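Local coordinates for protein minor fimbrium subunit Mfa5 (Porphyromonas gingivalis ATCC 33277, PDB 6TO1) that serves as an accessory subunit of the minor fimbriae, surface pili that mediate biofilm formation and adhesion to host cells and other oral bacteria, at residues P303-Y309 with N346-F350; H359-L365 with H384-T389; S489-P493 with P522-V526; H536-V540 with L557-V562; A590-V596 with P623-S629. All blocks are in the same frame, centred on the assembly; numbering follows the deposited sequence.

How the contacts relate
The five contacts follow one another along the chain without interleaving, each closing before the next opens, and they are spread over an elongated molecule. Contacts 1 and 2 lie at one end, their centres about 24 Å apart, and are linked in sequence because helix 340-353 runs on into strand 357-362 of the mixed sheet of the von Willebrand factor A domain. Contact 3 lies beyond the chain's centre, its centre about 62 Å from that of contact 2, where a loop and strand 525-526 pack near strand 90-98. Strand 530-539 follows and carries contact 4; its side chains also meet the two-stranded antiparallel pair of contact 5, centred about 20 Å away. The centres of contacts 1 and 4 are about 101 Å apart, consistent with separate domains strung in a line.

Contact 1. Residues P303-Y309 with N346-F350; sequences PESKFDY and NEAQF
The ring of Phe350 is sandwiched between its own helix and the 3-10 turn at 304-306: Glu304 CB sits over the centre of one face, 3.7 Å from the ring centroid, while the carbonyl oxygen of Asn346 lies above the opposite face. With CG anti to the backbone N (chi1 -174°) and an extended chain beyond it, Glu304 runs across the ring, its carboxylate plane only 10° from that of the ring, and its OE2 goes on to a salt bridge with Arg217. Phe307 approaches the rim of Phe350, CE2 to CE2 at 4.0 Å, and turns its own edge to the Asn346 amide, where Phe307 CZ is 3.8 Å from Asn346 OD1; that oxygen accepts a hydrogen bond from Leu302 N. Tyr309 OH donates to the syn lone pair of Glu347 OE1 at 2.7 Å, ring and carboxylate standing nearly perpendicular. The bend of Glu347 at chi2 (70°) carries its carboxylate to the phenol. The same carboxylate is gripped by Gln210 through OE1 and by Arg217 through OE2. Helix 340-353 and the loop that precedes strand 326-327 are thereby both fastened to helix 209-220, whose Lys214 makes a cation-pi contact with Tyr309.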
# COMPACT_ATOMS: atom_id res chain seq x y z
N PRO A 303 -31.36 6.27 27.19
CA PRO A 303 -30.17 7.10 26.98
C PRO A 303 -29.09 6.82 28.02
O PRO A 303 -29.36 6.41 29.15
CB PRO A 303 -30.70 8.54 27.10
CG PRO A 303 -31.96 8.43 27.86
CD PRO A 303 -32.54 7.06 27.60
N GLU A 304 -27.85 7.09 27.63
CA GLU A 304 -26.72 6.91 28.54
C GLU A 304 -26.85 7.75 29.81
O GLU A 304 -26.39 7.34 30.88
CB GLU A 304 -25.43 7.22 27.77
CG GLU A 304 -24.16 6.92 28.54
CD GLU A 304 -22.93 7.19 27.70
OE1 GLU A 304 -23.09 7.71 26.58
OE2 GLU A 304 -21.82 6.85 28.14
N SER A 305 -27.50 8.92 29.73
CA SER A 305 -27.68 9.76 30.90
C SER A 305 -28.60 9.13 31.95
O SER A 305 -28.63 9.61 33.10
CB SER A 305 -28.23 11.13 30.47
OG SER A 305 -29.51 10.98 29.89
N LYS A 306 -29.29 8.06 31.61
CA LYS A 306 -30.17 7.41 32.57
C LYS A 306 -29.44 6.46 33.53
O LYS A 306 -30.05 6.03 34.52
CB LYS A 306 -31.27 6.66 31.81
CG LYS A 306 -32.54 7.47 31.63
CD LYS A 306 -33.44 7.23 32.85
CE LYS A 306 -34.76 7.87 32.71
NZ LYS A 306 -35.43 7.84 34.01
N PHE A 307 -28.19 6.10 33.28
CA PHE A 307 -27.50 5.18 34.17
C PHE A 307 -26.59 5.92 35.13
O PHE A 307 -25.94 6.91 34.78
CB PHE A 307 -26.68 4.15 33.39
CG PHE A 307 -27.51 3.17 32.64
CD1 PHE A 307 -28.20 2.17 33.30
CD2 PHE A 307 -27.62 3.24 31.26
CE1 PHE A 307 -29.00 1.26 32.58
CE2 PHE A 307 -28.38 2.36 30.55
CZ PHE A 307 -29.07 1.35 31.22
N ASP A 308 -26.55 5.44 36.37
CA ASP A 308 -25.64 5.97 37.37
C ASP A 308 -24.36 5.15 37.31
O ASP A 308 -24.33 4.00 37.75
CB ASP A 308 -26.26 5.96 38.76
CG ASP A 308 -25.37 6.59 39.81
OD1 ASP A 308 -24.23 7.02 39.50
OD2 ASP A 308 -25.83 6.64 40.96
N TYR A 309 -23.30 5.76 36.78
CA TYR A 309 -22.01 5.11 36.67
C TYR A 309 -21.02 5.60 37.73
O TYR A 309 -19.85 5.23 37.68
CB TYR A 309 -21.40 5.38 35.31
CG TYR A 309 -22.15 4.89 34.08
CD1 TYR A 309 -22.26 3.52 33.80
CD2 TYR A 309 -22.67 5.78 33.17
CE1 TYR A 309 -22.90 3.08 32.64
CE2 TYR A 309 -23.30 5.36 32.00
CZ TYR A 309 -23.39 4.00 31.74
OH TYR A 309 -24.01 3.59 30.60
N ASN A 346 -28.17 -2.45 26.08
CA ASN A 346 -28.21 -0.99 26.11
C ASN A 346 -26.81 -0.41 26.19
O ASN A 346 -26.47 0.54 25.46
CB ASN A 346 -29.06 -0.58 27.34
CG ASN A 346 -29.75 0.76 27.20
OD1 ASN A 346 -30.80 0.98 27.82
ND2 ASN A 346 -29.16 1.67 26.47
N GLU A 347 -25.97 -0.98 27.06
CA GLU A 347 -24.60 -0.52 27.22
C GLU A 347 -23.79 -0.76 25.96
O GLU A 347 -22.99 0.09 25.56
CB GLU A 347 -23.98 -1.23 28.41
CG GLU A 347 -22.65 -0.68 28.83
CD GLU A 347 -22.77 0.69 29.47
OE1 GLU A 347 -23.83 0.98 30.06
OE2 GLU A 347 -21.80 1.47 29.40
N ALA A 348 -23.99 -1.90 25.32
CA ALA A 348 -23.32 -2.15 24.07
C ALA A 348 -23.73 -1.15 23.01
O ALA A 348 -22.93 -0.81 22.15
CB ALA A 348 -23.59 -3.57 23.58
N GLN A 349 -24.98 -0.66 23.05
CA GLN A 349 -25.41 0.32 22.06
C GLN A 349 -24.58 1.60 22.15
O GLN A 349 -24.26 2.21 21.12
CB GLN A 349 -26.90 0.66 22.24
CG GLN A 349 -27.45 1.49 21.08
CD GLN A 349 -27.33 0.79 19.73
OE1 GLN A 349 -27.77 -0.34 19.56
NE2 GLN A 349 -26.71 1.45 18.78
N PHE A 350 -24.22 2.02 23.37
CA PHE A 350 -23.38 3.20 23.52
C PHE A 350 -22.02 2.95 22.87
O PHE A 350 -21.47 3.84 22.21
CB PHE A 350 -23.19 3.58 24.99
CG PHE A 350 -24.49 3.70 25.77
CD1 PHE A 350 -25.62 4.25 25.17
CD2 PHE A 350 -24.57 3.24 27.06
CE1 PHE A 350 -26.81 4.34 25.87
CE2 PHE A 350 -25.75 3.32 27.75
CZ PHE A 350 -26.87 3.87 27.16

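Contact 2. Residues H359-L365 with H384-T389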
# COMPACT_ATOMS: atom_id res chain seq x y z
N HIS A 359 -18.22 -8.13 19.28
CA HIS A 359 -18.31 -9.57 19.09
C HIS A 359 -18.76 -10.23 20.39
O HIS A 359 -18.27 -9.86 21.47
CB HIS A 359 -16.96 -10.17 18.71
CG HIS A 359 -16.23 -9.41 17.66
ND1 HIS A 359 -16.17 -9.84 16.35
CD2 HIS A 359 -15.52 -8.26 17.72
CE1 HIS A 359 -15.46 -8.97 15.65
NE2 HIS A 359 -15.04 -8.02 16.46
N THR A 360 -19.65 -11.20 20.30
CA THR A 360 -20.05 -11.92 21.50
C THR A 360 -19.89 -13.40 21.24
O THR A 360 -20.14 -13.90 20.15
CB THR A 360 -21.49 -11.61 21.94
OG1 THR A 360 -22.38 -11.91 20.86
CG2 THR A 360 -21.64 -10.16 22.32
N ILE A 361 -19.52 -14.12 22.29
CA ILE A 361 -19.27 -15.56 22.22
C ILE A 361 -20.03 -16.19 23.36
O ILE A 361 -19.80 -15.83 24.52
CB ILE A 361 -17.76 -15.87 22.31
CG1 ILE A 361 -17.01 -15.10 21.22
CG2 ILE A 361 -17.54 -17.35 22.21
CD1 ILE A 361 -15.50 -15.24 21.36
N GLY A 362 -20.92 -17.13 23.06
CA GLY A 362 -21.80 -17.69 24.06
C GLY A 362 -21.29 -19.04 24.53
O GLY A 362 -21.20 -19.99 23.75
N TYR A 363 -20.97 -19.12 25.82
CA TYR A 363 -20.37 -20.33 26.38
C TYR A 363 -21.37 -21.30 27.01
O TYR A 363 -20.96 -22.36 27.50
CB TYR A 363 -19.29 -19.92 27.40
CG TYR A 363 -18.04 -19.43 26.71
CD1 TYR A 363 -16.93 -20.25 26.58
CD2 TYR A 363 -17.99 -18.17 26.12
CE1 TYR A 363 -15.80 -19.82 25.93
CE2 TYR A 363 -16.88 -17.74 25.45
CZ TYR A 363 -15.78 -18.56 25.37
OH TYR A 363 -14.68 -18.12 24.69
N ASP A 364 -22.67 -20.99 27.00
CA ASP A 364 -23.71 -21.96 27.35
C ASP A 364 -24.04 -22.72 26.07
O ASP A 364 -24.64 -22.16 25.14
CB ASP A 364 -24.94 -21.24 27.90
CG ASP A 364 -26.04 -22.20 28.36
OD1 ASP A 364 -26.02 -23.37 27.95
OD2 ASP A 364 -26.90 -21.76 29.14
N LEU A 365 -23.61 -23.98 25.98
CA LEU A 365 -23.79 -24.76 24.76
C LEU A 365 -25.10 -25.56 24.74
O LEU A 365 -25.29 -26.39 23.84
CB LEU A 365 -22.62 -25.72 24.55
CG LEU A 365 -21.22 -25.08 24.57
CD1 LEU A 365 -20.14 -26.13 24.24
CD2 LEU A 365 -21.12 -23.96 23.59
N HIS A 384 -21.94 -11.47 14.26
CA HIS A 384 -20.84 -11.25 15.19
C HIS A 384 -21.05 -11.96 16.53
O HIS A 384 -20.30 -11.71 17.48
CB HIS A 384 -20.63 -9.75 15.43
CG HIS A 384 -19.94 -9.05 14.31
ND1 HIS A 384 -20.54 -8.85 13.08
CD2 HIS A 384 -18.71 -8.49 14.23
CE1 HIS A 384 -19.71 -8.19 12.30
NE2 HIS A 384 -18.59 -7.97 12.97
N PHE A 385 -22.04 -12.82 16.62
CA PHE A 385 -22.22 -13.75 17.72
C PHE A 385 -21.90 -15.16 17.23
O PHE A 385 -22.26 -15.53 16.10
CB PHE A 385 -23.66 -13.72 18.25
CG PHE A 385 -24.02 -14.89 19.08
CD1 PHE A 385 -23.65 -14.95 20.42
CD2 PHE A 385 -24.72 -15.96 18.55
CE1 PHE A 385 -23.99 -16.03 21.20
CE2 PHE A 385 -25.03 -17.06 19.33
CZ PHE A 385 -24.68 -17.08 20.66
N PHE A 386 -21.27 -15.96 18.08
CA PHE A 386 -21.22 -17.40 17.84
C PHE A 386 -21.14 -18.15 19.16
O PHE A 386 -20.72 -17.61 20.18
CB PHE A 386 -20.06 -17.78 16.88
CG PHE A 386 -18.68 -17.42 17.37
CD1 PHE A 386 -17.99 -18.29 18.20
CD2 PHE A 386 -18.05 -16.26 16.95
CE1 PHE A 386 -16.71 -17.99 18.63
CE2 PHE A 386 -16.76 -15.95 17.39
CZ PHE A 386 -16.10 -16.83 18.21
N THR A 387 -21.63 -19.39 19.13
CA THR A 387 -21.53 -20.25 20.29
C THR A 387 -20.11 -20.81 20.38
O THR A 387 -19.45 -21.02 19.36
CB THR A 387 -22.53 -21.40 20.23
OG1 THR A 387 -22.32 -22.12 19.01
CG2 THR A 387 -23.96 -20.87 20.26
N ALA A 388 -19.67 -21.08 21.60
CA ALA A 388 -18.30 -21.50 21.84
C ALA A 388 -18.12 -23.00 21.60
O ALA A 388 -17.68 -23.75 22.47
CB ALA A 388 -17.90 -21.12 23.26
N THR A 389 -18.46 -23.42 20.39
CA THR A 389 -18.15 -24.79 20.00
C THR A 389 -16.67 -24.90 19.64
O THR A 389 -16.06 -23.92 19.20
CB THR A 389 -18.97 -25.23 18.79
OG1 THR A 389 -18.52 -24.53 17.63
CG2 THR A 389 -20.44 -24.99 19.01
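Strands 359-362 and 385-387 run parallel, 18° between their directions, with Thr360, Ile361 and Gly362 paired to Phe385, Phe386 and Thr387 and four backbone hydrogen bonds from Thr360 N-His384 O to Ala388 N-Gly362 O. On one face Phe386 folds over Ile361. Its CG lies between the backbone N and the carbonyl carbon (chi1 61°), which lays the ring alongside the isoleucine; Ile361 CG1 is 4.0 Å from the ring centroid and CD1 reaches Phe386 CZ at 3.6 Å. Farther along, Ala388, the centre of an inverse gamma turn, sets its CB over the middle of the Tyr363 ring, 3.6 Å from the centroid. Tyr363 OH is hydrogen-bonded to Ser152. The two strands and helix 369-378 form a beta-alpha-beta unit at the edge of the mixed sheet of the von Willebrand factor A domain, where strand 385-387 is outermost. On the face turned to that helix, Thr360 OG1 lies in the plane of the Phe385 ring at its edge, 3.3 Å from CD1, and is hydrogen-bonded to Leu375 O; the ring itself packs on Asn372, Leu375 and Lys376. At the start of the pair, His359 and His384 meet obliquely, planes 46° apart and His359 ND1 3.6 Å from His384 CD2. His359 NE2 is hydrogen-bonded to His229, and His384 ND1 to Asp381.

Contact 3. Residues S489-P493 with P522-V526; sequences SAIGP and PRPTV
Ser489 reaches across to the backbone of Arg523. Its CB lies 3.3 Å from Arg523 O, and OG, anti to the backbone N (chi1 177°), donates to that same oxygen at 2.7 Å, tilted from the carbonyl plane. The hydroxyl oxygen in turn accepts a hydrogen bond from a water that also binds Arg523 N, so both polar backbone groups of Arg523 are served from one serine, directly and through water. Two residues on, Ile491 points to the same segment: CG1 rests 3.6 Å from Arg523 O, and CD1 ends against Pro522 CB at 3.7 Å and beside the Pro524 ring. Thr525 N donates to Gly492 O along a nearly straight line (170° at the hydrogen), although it sits above the carbonyl plane rather than on a lone pair. A second water joins Gly492 N to Thr525 OG1, which also bonds Asp494 O. Pro493, preceded by a cis peptide, lies alongside Val526, CG to CG1 at 3.8 Å. Pro493, Pro522 and Pro524 also touch strand 90-98. This proline-rich pairing is an irregular loop laid against an extended segment: a single backbone bridge joins Pro493, shortly before strand 498-499, to Thr525 of strand 525-526, the two strands forming a small antiparallel sheet.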
# COMPACT_ATOMS: atom_id res chain seq x y z
N SER A 489 23.30 14.95 -10.71
CA SER A 489 22.89 13.60 -10.37
C SER A 489 24.07 12.72 -10.00
O SER A 489 25.14 12.80 -10.60
CB SER A 489 22.15 12.97 -11.55
OG SER A 489 21.82 11.64 -11.21
N ALA A 490 23.83 11.80 -9.07
CA ALA A 490 24.89 10.92 -8.58
C ALA A 490 24.65 9.45 -8.88
O ALA A 490 25.41 8.60 -8.39
CB ALA A 490 25.06 11.10 -7.06
N ILE A 491 23.63 9.10 -9.68
CA ILE A 491 23.30 7.69 -9.84
C ILE A 491 24.00 7.00 -11.01
O ILE A 491 23.95 5.77 -11.11
CB ILE A 491 21.78 7.47 -10.03
CG1 ILE A 491 21.23 8.23 -11.24
CG2 ILE A 491 21.02 7.91 -8.77
CD1 ILE A 491 19.89 7.68 -11.67
N GLY A 492 24.69 7.74 -11.86
CA GLY A 492 25.42 7.14 -12.95
C GLY A 492 24.48 6.72 -14.06
O GLY A 492 23.36 7.22 -14.16
N PRO A 493 24.91 5.76 -14.90
CA PRO A 493 26.15 4.97 -14.76
C PRO A 493 27.45 5.74 -14.94
O PRO A 493 28.48 5.29 -14.42
CB PRO A 493 26.01 3.91 -15.87
CG PRO A 493 25.07 4.50 -16.85
CD PRO A 493 24.09 5.31 -16.03
N PRO A 522 14.83 9.94 -10.29
CA PRO A 522 16.25 10.24 -10.49
C PRO A 522 16.61 10.34 -11.96
O PRO A 522 15.88 9.90 -12.85
CB PRO A 522 16.97 9.04 -9.85
CG PRO A 522 15.94 8.27 -9.10
CD PRO A 522 14.61 8.61 -9.68
N ARG A 523 17.79 10.92 -12.21
CA ARG A 523 18.22 11.30 -13.55
C ARG A 523 19.47 10.53 -13.95
O ARG A 523 20.59 10.90 -13.54
CB ARG A 523 18.49 12.81 -13.60
CG ARG A 523 17.25 13.69 -13.41
CD ARG A 523 16.68 14.14 -14.75
NE ARG A 523 17.55 15.12 -15.41
CZ ARG A 523 17.57 16.42 -15.12
NH1 ARG A 523 16.76 16.91 -14.19
NH2 ARG A 523 18.41 17.24 -15.75
N PRO A 524 19.35 9.47 -14.76
CA PRO A 524 20.53 8.76 -15.23
C PRO A 524 21.42 9.63 -16.12
O PRO A 524 20.94 10.50 -16.86
CB PRO A 524 19.95 7.57 -16.02
CG PRO A 524 18.52 7.44 -15.56
CD PRO A 524 18.10 8.86 -15.27
N THR A 525 22.71 9.37 -16.06
CA THR A 525 23.66 10.10 -16.89
C THR A 525 24.60 9.11 -17.55
O THR A 525 25.03 8.15 -16.91
CB THR A 525 24.47 11.13 -16.09
OG1 THR A 525 25.21 10.49 -15.05
CG2 THR A 525 23.57 12.17 -15.47
N VAL A 526 24.96 9.37 -18.82
CA VAL A 526 25.71 8.40 -19.59
C VAL A 526 26.75 9.12 -20.44
O VAL A 526 26.56 10.27 -20.87
CB VAL A 526 24.82 7.52 -20.51
CG1 VAL A 526 23.79 6.75 -19.69
CG2 VAL A 526 24.14 8.34 -21.55
O HOH W 1 19.35 11.77 -9.97
O HOH W 2 24.92 10.48 -12.54

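Contact 4. Residues H536-V540 with L557-V562. With PO4 (phosphate ion), chain E.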
# COMPACT_ATOMS: atom_id res chain seq x y z
N HIS A 536 34.88 11.52 -46.36
CA HIS A 536 34.13 12.04 -47.49
C HIS A 536 35.11 12.37 -48.62
O HIS A 536 36.26 12.72 -48.36
CB HIS A 536 33.37 13.31 -47.13
CG HIS A 536 32.54 13.20 -45.89
ND1 HIS A 536 31.20 12.89 -45.92
CD2 HIS A 536 32.87 13.37 -44.58
CE1 HIS A 536 30.72 12.87 -44.68
NE2 HIS A 536 31.72 13.15 -43.85
N TYR A 537 34.63 12.25 -49.85
CA TYR A 537 35.46 12.38 -51.06
C TYR A 537 34.79 13.38 -51.98
O TYR A 537 33.80 13.07 -52.65
CB TYR A 537 35.63 11.01 -51.71
CG TYR A 537 36.18 9.98 -50.75
CD1 TYR A 537 37.54 9.83 -50.57
CD2 TYR A 537 35.32 9.19 -49.94
CE1 TYR A 537 38.05 8.94 -49.69
CE2 TYR A 537 35.83 8.27 -49.06
CZ TYR A 537 37.20 8.15 -48.94
OH TYR A 537 37.78 7.26 -48.06
N VAL A 538 35.33 14.60 -52.01
CA VAL A 538 34.63 15.72 -52.61
C VAL A 538 35.49 16.46 -53.63
O VAL A 538 36.72 16.39 -53.62
CB VAL A 538 34.12 16.72 -51.53
CG1 VAL A 538 33.12 16.01 -50.58
CG2 VAL A 538 35.27 17.31 -50.76
N LEU A 539 34.81 17.25 -54.45
CA LEU A 539 35.37 17.89 -55.62
C LEU A 539 35.79 19.32 -55.32
O LEU A 539 35.03 20.07 -54.70
CB LEU A 539 34.33 17.87 -56.75
CG LEU A 539 34.68 18.52 -58.09
CD1 LEU A 539 35.84 17.72 -58.68
CD2 LEU A 539 33.52 18.57 -59.06
N VAL A 540 37.00 19.68 -55.74
CA VAL A 540 37.43 21.08 -55.76
C VAL A 540 37.83 21.43 -57.18
O VAL A 540 38.12 20.56 -58.02
CB VAL A 540 38.58 21.39 -54.79
CG1 VAL A 540 38.17 21.13 -53.35
CG2 VAL A 540 39.83 20.57 -55.17
N LEU A 557 33.68 22.53 -47.91
CA LEU A 557 33.83 21.23 -48.53
C LEU A 557 32.63 20.34 -48.26
O LEU A 557 32.32 19.47 -49.07
CB LEU A 557 35.11 20.56 -48.01
CG LEU A 557 36.38 21.28 -48.50
CD1 LEU A 557 37.56 20.97 -47.61
CD2 LEU A 557 36.65 20.87 -49.93
N SER A 558 31.95 20.54 -47.12
CA SER A 558 30.78 19.72 -46.85
C SER A 558 29.67 19.97 -47.85
O SER A 558 28.74 19.16 -47.93
CB SER A 558 30.27 19.95 -45.43
OG SER A 558 29.98 21.32 -45.22
N GLU A 559 29.75 21.06 -48.61
CA GLU A 559 28.76 21.36 -49.63
C GLU A 559 29.21 20.94 -51.02
O GLU A 559 28.43 21.05 -51.97
CB GLU A 559 28.45 22.86 -49.65
CG GLU A 559 27.76 23.40 -48.40
CD GLU A 559 27.99 24.90 -48.21
OE1 GLU A 559 27.19 25.70 -48.74
OE2 GLU A 559 28.98 25.28 -47.56
N ALA A 560 30.45 20.48 -51.16
CA ALA A 560 30.98 20.21 -52.49
C ALA A 560 30.44 18.90 -53.03
O ALA A 560 29.98 18.02 -52.30
CB ALA A 560 32.51 20.17 -52.45
N HIS A 561 30.55 18.77 -54.35
CA HIS A 561 30.12 17.57 -55.04
C HIS A 561 30.82 16.34 -54.50
O HIS A 561 32.04 16.31 -54.34
CB HIS A 561 30.41 17.72 -56.53
CG HIS A 561 30.04 16.52 -57.33
ND1 HIS A 561 28.75 16.07 -57.45
CD2 HIS A 561 30.81 15.67 -58.06
CE1 HIS A 561 28.72 15.00 -58.23
NE2 HIS A 561 29.96 14.74 -58.62
N VAL A 562 30.02 15.31 -54.23
CA VAL A 562 30.52 14.03 -53.73
C VAL A 562 30.92 13.15 -54.91
O VAL A 562 30.10 12.87 -55.79
CB VAL A 562 29.47 13.33 -52.85
CG1 VAL A 562 29.98 11.97 -52.44
CG2 VAL A 562 29.16 14.17 -51.66
P PO4 E . 26.41 18.67 -56.75
O1 PO4 E . 27.31 19.41 -55.79
O2 PO4 E . 26.79 18.97 -58.18
O3 PO4 E . 25.00 19.14 -56.48
O4 PO4 E . 26.48 17.18 -56.50
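Val538 is wedged into the close-packed half of this contact, its CB 3.9 Å from Ala560 CB and its CG2 3.9 Å from Leu557 CD2, the valine and leucine side chains meeting at about a right angle. The same Leu557 methyl bridges to Val540 CG1 at 3.8 Å, and Leu557 also packs on Tyr638, while Ala560 CB presses against Leu539 O at 3.4 Å. Beside these apolar groups the backbone bond from Leu539 N to His561 O is 2.9 Å long and bent at the hydrogen (136°), the donor lying in the carbonyl plane. Val538 and Val562 form an antiparallel non-hydrogen-bonded pair where the chain leaving the 3-10 turn 557-559 comes back beside strand 530-539, a strand of a mixed sheet, which on its other side pairs in parallel with strand 634-643. Toward the open side the packing thins. Val562 is exposed, and its CG1 comes only within 4.0 Å of Tyr537 O. His561, with CG anti to the backbone N (chi1 178°), swings its ring past Leu539 CD2, and its ND1 donates to O4 of a phosphate ion, which lies at the ring edge in its plane, at 2.7 Å and nearly straight. This phosphate, probably from the crystallisation liquor, is also held by Ala549 N.

Contact 5. Residues A590-V596 with P623-S629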
# COMPACT_ATOMS: atom_id res chain seq x y z
N ALA A 590 38.97 15.28 -23.70
CA ALA A 590 39.93 15.67 -24.73
C ALA A 590 39.76 14.75 -25.93
O ALA A 590 39.59 13.53 -25.78
CB ALA A 590 41.36 15.60 -24.21
N LEU A 591 39.75 15.34 -27.12
CA LEU A 591 39.63 14.52 -28.32
C LEU A 591 40.77 13.53 -28.39
O LEU A 591 41.92 13.85 -28.05
CB LEU A 591 39.61 15.41 -29.56
CG LEU A 591 38.51 16.44 -29.70
CD1 LEU A 591 38.79 17.30 -30.93
CD2 LEU A 591 37.16 15.75 -29.81
N GLN A 592 40.44 12.31 -28.79
CA GLN A 592 41.42 11.30 -29.16
C GLN A 592 41.59 11.38 -30.68
O GLN A 592 40.62 11.22 -31.43
CB GLN A 592 40.95 9.91 -28.74
CG GLN A 592 40.79 9.72 -27.22
CD GLN A 592 39.33 9.71 -26.78
OE1 GLN A 592 38.65 8.69 -26.90
NE2 GLN A 592 38.85 10.85 -26.29
N TYR A 593 42.83 11.61 -31.12
CA TYR A 593 43.09 11.86 -32.54
C TYR A 593 43.58 10.59 -33.23
O TYR A 593 44.31 9.79 -32.65
CB TYR A 593 44.13 12.97 -32.69
CG TYR A 593 43.55 14.34 -32.51
CD1 TYR A 593 42.92 14.97 -33.55
CD2 TYR A 593 43.59 14.98 -31.27
CE1 TYR A 593 42.38 16.22 -33.41
CE2 TYR A 593 43.04 16.23 -31.11
CZ TYR A 593 42.45 16.85 -32.18
OH TYR A 593 41.91 18.10 -32.07
N TYR A 594 43.11 10.40 -34.45
CA TYR A 594 43.51 9.27 -35.27
C TYR A 594 44.06 9.78 -36.59
O TYR A 594 43.66 10.85 -37.07
CB TYR A 594 42.34 8.34 -35.52
CG TYR A 594 41.89 7.68 -34.25
CD1 TYR A 594 42.41 6.45 -33.88
CD2 TYR A 594 40.97 8.29 -33.41
CE1 TYR A 594 42.02 5.83 -32.73
CE2 TYR A 594 40.58 7.67 -32.24
CZ TYR A 594 41.10 6.44 -31.91
OH TYR A 594 40.73 5.81 -30.75
N SER A 595 44.98 8.99 -37.18
CA SER A 595 45.63 9.32 -38.45
C SER A 595 44.84 8.67 -39.57
O SER A 595 44.86 7.44 -39.74
CB SER A 595 47.09 8.87 -38.43
OG SER A 595 47.71 9.13 -39.68
N VAL A 596 44.09 9.47 -40.31
CA VAL A 596 43.06 8.96 -41.21
C VAL A 596 43.51 9.18 -42.65
O VAL A 596 43.69 10.33 -43.06
CB VAL A 596 41.70 9.63 -40.96
CG1 VAL A 596 40.69 9.08 -41.90
CG2 VAL A 596 41.32 9.40 -39.50
N PRO A 623 48.09 11.33 -44.51
CA PRO A 623 46.86 11.19 -43.70
C PRO A 623 46.58 12.45 -42.89
O PRO A 623 47.42 13.36 -42.80
CB PRO A 623 47.18 10.01 -42.81
CG PRO A 623 48.65 10.17 -42.54
CD PRO A 623 49.26 10.76 -43.81
N GLY A 624 45.40 12.49 -42.27
CA GLY A 624 45.00 13.64 -41.50
C GLY A 624 44.54 13.26 -40.10
O GLY A 624 44.01 12.17 -39.87
N GLN A 625 44.81 14.15 -39.16
CA GLN A 625 44.42 13.98 -37.76
C GLN A 625 42.94 14.31 -37.61
O GLN A 625 42.52 15.43 -37.91
CB GLN A 625 45.26 14.90 -36.88
CG GLN A 625 46.74 14.54 -36.87
CD GLN A 625 46.98 13.28 -36.09
OE1 GLN A 625 47.16 12.20 -36.66
NE2 GLN A 625 46.96 13.40 -34.78
N ILE A 626 42.16 13.32 -37.16
CA ILE A 626 40.73 13.47 -36.90
C ILE A 626 40.49 13.02 -35.46
O ILE A 626 40.91 11.92 -35.07
CB ILE A 626 39.86 12.65 -37.87
CG1 ILE A 626 40.19 12.99 -39.33
CG2 ILE A 626 38.36 12.88 -37.59
CD1 ILE A 626 39.74 14.34 -39.79
N GLY A 627 39.79 13.85 -34.69
CA GLY A 627 39.62 13.62 -33.26
C GLY A 627 38.17 13.43 -32.87
O GLY A 627 37.28 14.07 -33.44
N ILE A 628 37.94 12.52 -31.92
CA ILE A 628 36.61 12.21 -31.40
C ILE A 628 36.67 12.05 -29.89
O ILE A 628 37.73 11.81 -29.30
CB ILE A 628 36.02 10.93 -32.04
CG1 ILE A 628 36.98 9.75 -31.88
CG2 ILE A 628 35.69 11.17 -33.50
CD1 ILE A 628 36.47 8.46 -32.48
N SER A 629 35.50 12.19 -29.26
CA SER A 629 35.37 12.00 -27.82
C SER A 629 33.94 11.56 -27.52
O SER A 629 33.08 11.56 -28.40
CB SER A 629 35.67 13.28 -27.04
OG SER A 629 34.60 14.22 -27.24
O HOH W 3 47.92 12.23 -39.62
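Strands 592-596 and 624-628 form a two-stranded antiparallel sheet, their short axes at 145°, in which Gln592, Tyr594 and Val596 are the hydrogen-bonded partners of Ile628, Ile626 and Gly624. Six backbone hydrogen bonds join them, from the pair at Gln592 and Ile628 to the pair at Val596 and Gly624. Apolar contacts gather on the face that carries Tyr594, Val596, Ile626 and Ile628: Val596 CG2 meets Ile626 CG1 at 3.8 Å, and Tyr594 and Ile628 cross at about a right angle, CE2 to CG1 at 4.2 Å. That face lies against Ile533 of strand 530-539 and Ile582 of strand 582-583, so the ribbon packs on the larger sheet. On the other face the Tyr593 ring lies over the backbone of Gly627, whose CA is 4.0 Å from the ring centroid, with the Gln625 side chain beside it; Tyr593 CA and Gly627 CA approach to 4.0 Å. Polar side chains act at the ends. One water links Ser595 OG to Gln625 OE1, while Ser595 OG also touches Pro623 CG at 3.2 Å. Gln592, bent at chi2 (105°), turns its amide back toward the chain that leads into the strand, where OE1 accepts from Asp585 N and NE2 donates to Ala590 O at 2.8 Å, the acceptor lying in the amide plane.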